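Local coordinates for molybdenum ABC transporter, periplasmic molybdenum-binding protein (Vibrio cholerae, PDB 4RXL) that binds tungstate and probably molybdate, probably as the periplasmic solute-binding component of a ModABC-type transporter, at residues A11-N16 / I195-A200. Numbering follows the deposited sequence.
Sequences ASSMTN and IRYPLA. With WO4 (tungstate(VI)ion), chain B.
S13 and M14 meet Y197 where the end of strand 6-11 passes through a 3-10 turn at 12-14 into helix 15-28, the M14 N to A11 O bond of 2.8 Å closing that turn; strand 55-57 lies between strands 6-11 and 195-201 in the sheet, so the two segments meet through side chains. This is the oxyanion cleft of a two-lobed periplasmic binding protein of the ModA family, and the turn supplies one wall of the tungstate pocket.

The S13 side chain, with OG tucked back over the main chain, can reach the anion and the tyrosine together. Y197 OH donates to S13 OG over 2.7 Å, and the serine oxygen meets the ring at its rim, level with the ring plane. S13 OG in turn donates to tungstate O4 at 2.5 Å, a length too short to take at face value. S13 N binds the same oxygen at 2.8 Å with an N-H...O angle of 153°. The directions are consistent with a relay in which Y197, in the second shell, orients the serine hydroxyl toward the oxyanion. N84 ND2 also bonds Y197 OH, while S40 OG, Y171 OH and the backbone N of A126 and V153 also bond the anion.

In M14 the bend at chi2 (-80°) turns SD and then CE back toward the Y197 ring. CE lies over one face, offset toward the CG-CD2 rim, while M14 CG sits beyond the CD2-CE2 edge; M14 CE stands 4.0 Å from the Y197 centroid, 24° off the normal, a CH-pi contact. F229 meets the same ring edge-to-face. The sulfur adds an oblique Met-aromatic approach, M14 SD lying 5.1 Å from the Y197 centroid.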
ATOM      1  N   ALA A  11       3.485  -0.847  -5.832  1.00 14.07           N
ATOM      2  CA  ALA A  11       3.438  -0.897  -4.387  1.00 13.58           C
ATOM      3  C   ALA A  11       3.126  -2.307  -3.879  1.00 14.42           C
ATOM      4  O   ALA A  11       2.257  -3.023  -4.411  1.00 14.26           O
ATOM      5  CB  ALA A  11       2.363   0.046  -3.899  1.00 14.54           C
ATOM      6  N   SER A  12       3.802  -2.708  -2.828  1.00 14.97           N
ATOM      7  CA  SER A  12       3.588  -4.000  -2.261  1.00 14.39           C
ATOM      8  C   SER A  12       2.134  -4.314  -1.937  1.00 15.19           C
ATOM      9  O   SER A  12       1.724  -5.461  -2.064  1.00 15.62           O
ATOM     10  CB  SER A  12       4.413  -4.169  -1.005  1.00 15.50           C
ATOM     11  OG  SER A  12       5.805  -4.089  -1.330  1.00 18.88           O
ATOM     12  N   SER A  13       1.334  -3.331  -1.519  1.00 11.60           N
ATOM     13  CA  SER A  13      -0.060  -3.616  -1.190  1.00 14.33           C
ATOM     14  C   SER A  13      -0.854  -4.039  -2.443  1.00 12.77           C
ATOM     15  O   SER A  13      -1.963  -4.537  -2.321  1.00 15.20           O
ATOM     16  CB  SER A  13      -0.754  -2.397  -0.520  1.00 14.39           C
ATOM     17  OG  SER A  13      -0.649  -1.231  -1.316  1.00 16.59           O
ATOM     18  N   MET A  14      -0.312  -3.766  -3.630  1.00 14.32           N
ATOM     19  CA  MET A  14      -0.931  -4.180  -4.898  1.00 16.59           C
ATOM     20  C   MET A  14      -0.563  -5.592  -5.391  1.00 16.81           C
ATOM     21  O   MET A  14      -1.073  -6.055  -6.445  1.00 15.80           O
ATOM     22  CB  MET A  14      -0.621  -3.129  -5.979  1.00 14.53           C
ATOM     23  CG  MET A  14      -1.634  -1.977  -5.998  1.00 17.68           C
ATOM     24  SD  MET A  14      -3.223  -2.382  -6.870  1.00 16.02           S
ATOM     25  CE  MET A  14      -4.210  -0.907  -6.532  1.00 20.53           C
ATOM     26  N   THR A  15       0.234  -6.312  -4.602  1.00 14.52           N
ATOM     27  CA  THR A  15       0.832  -7.569  -5.036  1.00 15.15           C
ATOM     28  C   THR A  15      -0.237  -8.519  -5.574  1.00 16.15           C
ATOM     29  O   THR A  15      -0.157  -8.978  -6.716  1.00 17.71           O
ATOM     30  CB  THR A  15       1.594  -8.256  -3.905  1.00 18.81           C
ATOM     31  OG1 THR A  15       2.716  -7.449  -3.563  1.00 16.33           O
ATOM     32  CG2 THR A  15       2.073  -9.630  -4.313  1.00 16.55           C
ATOM     33  N   ASN A  16      -1.239  -8.815  -4.756  1.00 17.04           N
ATOM     34  CA  ASN A  16      -2.186  -9.836  -5.116  1.00 19.06           C
ATOM     35  C   ASN A  16      -3.113  -9.416  -6.220  1.00 14.25           C
ATOM     36  O   ASN A  16      -3.351 -10.182  -7.130  1.00 17.55           O
ATOM     37  CB  ASN A  16      -2.965 -10.359  -3.914  1.00 17.82           C
ATOM     38  CG  ASN A  16      -2.036 -10.911  -2.872  1.00 23.08           C
ATOM     39  OD1 ASN A  16      -1.455 -10.166  -2.100  1.00 23.37           O
ATOM     40  ND2 ASN A  16      -1.868 -12.204  -2.868  1.00 26.92           N
ATOM     41  N   ILE A 195      -6.183   7.571   0.935  1.00 17.88           N
ATOM     42  CA  ILE A 195      -5.284   6.630   0.280  1.00 13.78           C
ATOM     43  C   ILE A 195      -5.732   6.366  -1.146  1.00 17.50           C
ATOM     44  O   ILE A 195      -6.847   5.924  -1.377  1.00 17.78           O
ATOM     45  CB  ILE A 195      -5.236   5.317   1.038  1.00 16.10           C
ATOM     46  CG1 ILE A 195      -4.787   5.587   2.466  1.00 16.40           C
ATOM     47  CG2 ILE A 195      -4.321   4.320   0.332  1.00 16.78           C
ATOM     48  CD1 ILE A 195      -5.175   4.489   3.436  1.00 17.44           C
ATOM     49  N   ARG A 196      -4.872   6.729  -2.100  1.00 17.01           N
ATOM     50  CA  ARG A 196      -5.190   6.673  -3.508  1.00 17.09           C
ATOM     51  C   ARG A 196      -3.971   6.127  -4.231  1.00 16.73           C
ATOM     52  O   ARG A 196      -2.834   6.454  -3.873  1.00 19.21           O
ATOM     53  CB  ARG A 196      -5.506   8.052  -4.054  1.00 20.37           C
ATOM     54  CG  ARG A 196      -6.677   8.739  -3.379  1.00 19.95           C
ATOM     55  CD  ARG A 196      -8.013   8.148  -3.793  1.00 39.07           C
ATOM     56  NE  ARG A 196      -9.137   8.846  -3.153  1.00 48.29           N
ATOM     57  CZ  ARG A 196      -9.639   8.569  -1.942  1.00 37.80           C
ATOM     58  NH1 ARG A 196     -10.651   9.301  -1.493  1.00 54.17           N
ATOM     59  NH2 ARG A 196      -9.152   7.577  -1.159  1.00 26.61           N
ATOM     60  N   TYR A 197      -4.217   5.251  -5.212  1.00 15.25           N
ATOM     61  CA  TYR A 197      -3.194   4.595  -6.011  1.00 16.33           C
ATOM     62  C   TYR A 197      -3.148   5.114  -7.432  1.00 15.29           C
ATOM     63  O   TYR A 197      -3.972   4.733  -8.245  1.00 19.36           O
ATOM     64  CB  TYR A 197      -3.484   3.084  -6.111  1.00 15.31           C
ATOM     65  CG  TYR A 197      -3.323   2.329  -4.832  1.00 14.19           C
ATOM     66  CD1 TYR A 197      -4.281   2.389  -3.872  1.00 18.28           C
ATOM     67  CD2 TYR A 197      -2.198   1.501  -4.588  1.00 15.49           C
ATOM     68  CE1 TYR A 197      -4.135   1.707  -2.667  1.00 16.73           C
ATOM     69  CE2 TYR A 197      -2.067   0.796  -3.415  1.00 13.15           C
ATOM     70  CZ  TYR A 197      -3.052   0.882  -2.456  1.00 15.33           C
ATOM     71  OH  TYR A 197      -2.933   0.206  -1.255  1.00 18.14           O
ATOM     72  N   PRO A 198      -2.209   5.987  -7.740  1.00 16.12           N
ATOM     73  CA  PRO A 198      -2.048   6.355  -9.139  1.00 17.10           C
ATOM     74  C   PRO A 198      -1.353   5.282  -9.968  1.00 18.17           C
ATOM     75  O   PRO A 198      -0.496   4.556  -9.488  1.00 18.86           O
ATOM     76  CB  PRO A 198      -1.167   7.600  -9.084  1.00 19.98           C
ATOM     77  CG  PRO A 198      -0.425   7.483  -7.813  1.00 24.78           C
ATOM     78  CD  PRO A 198      -1.304   6.725  -6.848  1.00 15.47           C
ATOM     79  N   LEU A 199      -1.692   5.257 -11.248  1.00 17.95           N
ATOM     80  CA  LEU A 199      -1.052   4.426 -12.236  1.00 20.92           C
ATOM     81  C   LEU A 199      -0.373   5.380 -13.194  1.00 18.62           C
ATOM     82  O   LEU A 199      -1.047   6.213 -13.833  1.00 20.87           O
ATOM     83  CB  LEU A 199      -2.097   3.587 -12.950  1.00 20.00           C
ATOM     84  CG  LEU A 199      -1.741   2.918 -14.274  1.00 21.38           C
ATOM     85  CD1 LEU A 199      -0.689   1.836 -14.065  1.00 23.11           C
ATOM     86  CD2 LEU A 199      -2.998   2.363 -14.914  1.00 20.70           C
ATOM     87  N   ALA A 200       0.950   5.274 -13.287  1.00 17.97           N
ATOM     88  CA  ALA A 200       1.745   6.128 -14.166  1.00 21.98           C
ATOM     89  C   ALA A 200       2.248   5.346 -15.374  1.00 21.26           C
ATOM     90  O   ALA A 200       2.810   4.254 -15.226  1.00 19.81           O
ATOM     91  CB  ALA A 200       2.907   6.711 -13.385  1.00 21.14           C
TER
HETATM   92  W   WO4 B 301       3.244   0.344   0.167  1.00 14.46           W
HETATM   93  O1  WO4 B 301       4.492  -0.938   1.087  1.00 15.60           O
HETATM   94  O2  WO4 B 301       2.360   1.726   1.389  1.00 18.95           O
HETATM   95  O3  WO4 B 301       4.285   1.355  -1.291  1.00 14.10           O
HETATM   96  O4  WO4 B 301       1.697  -0.706  -0.707  1.00 13.75           O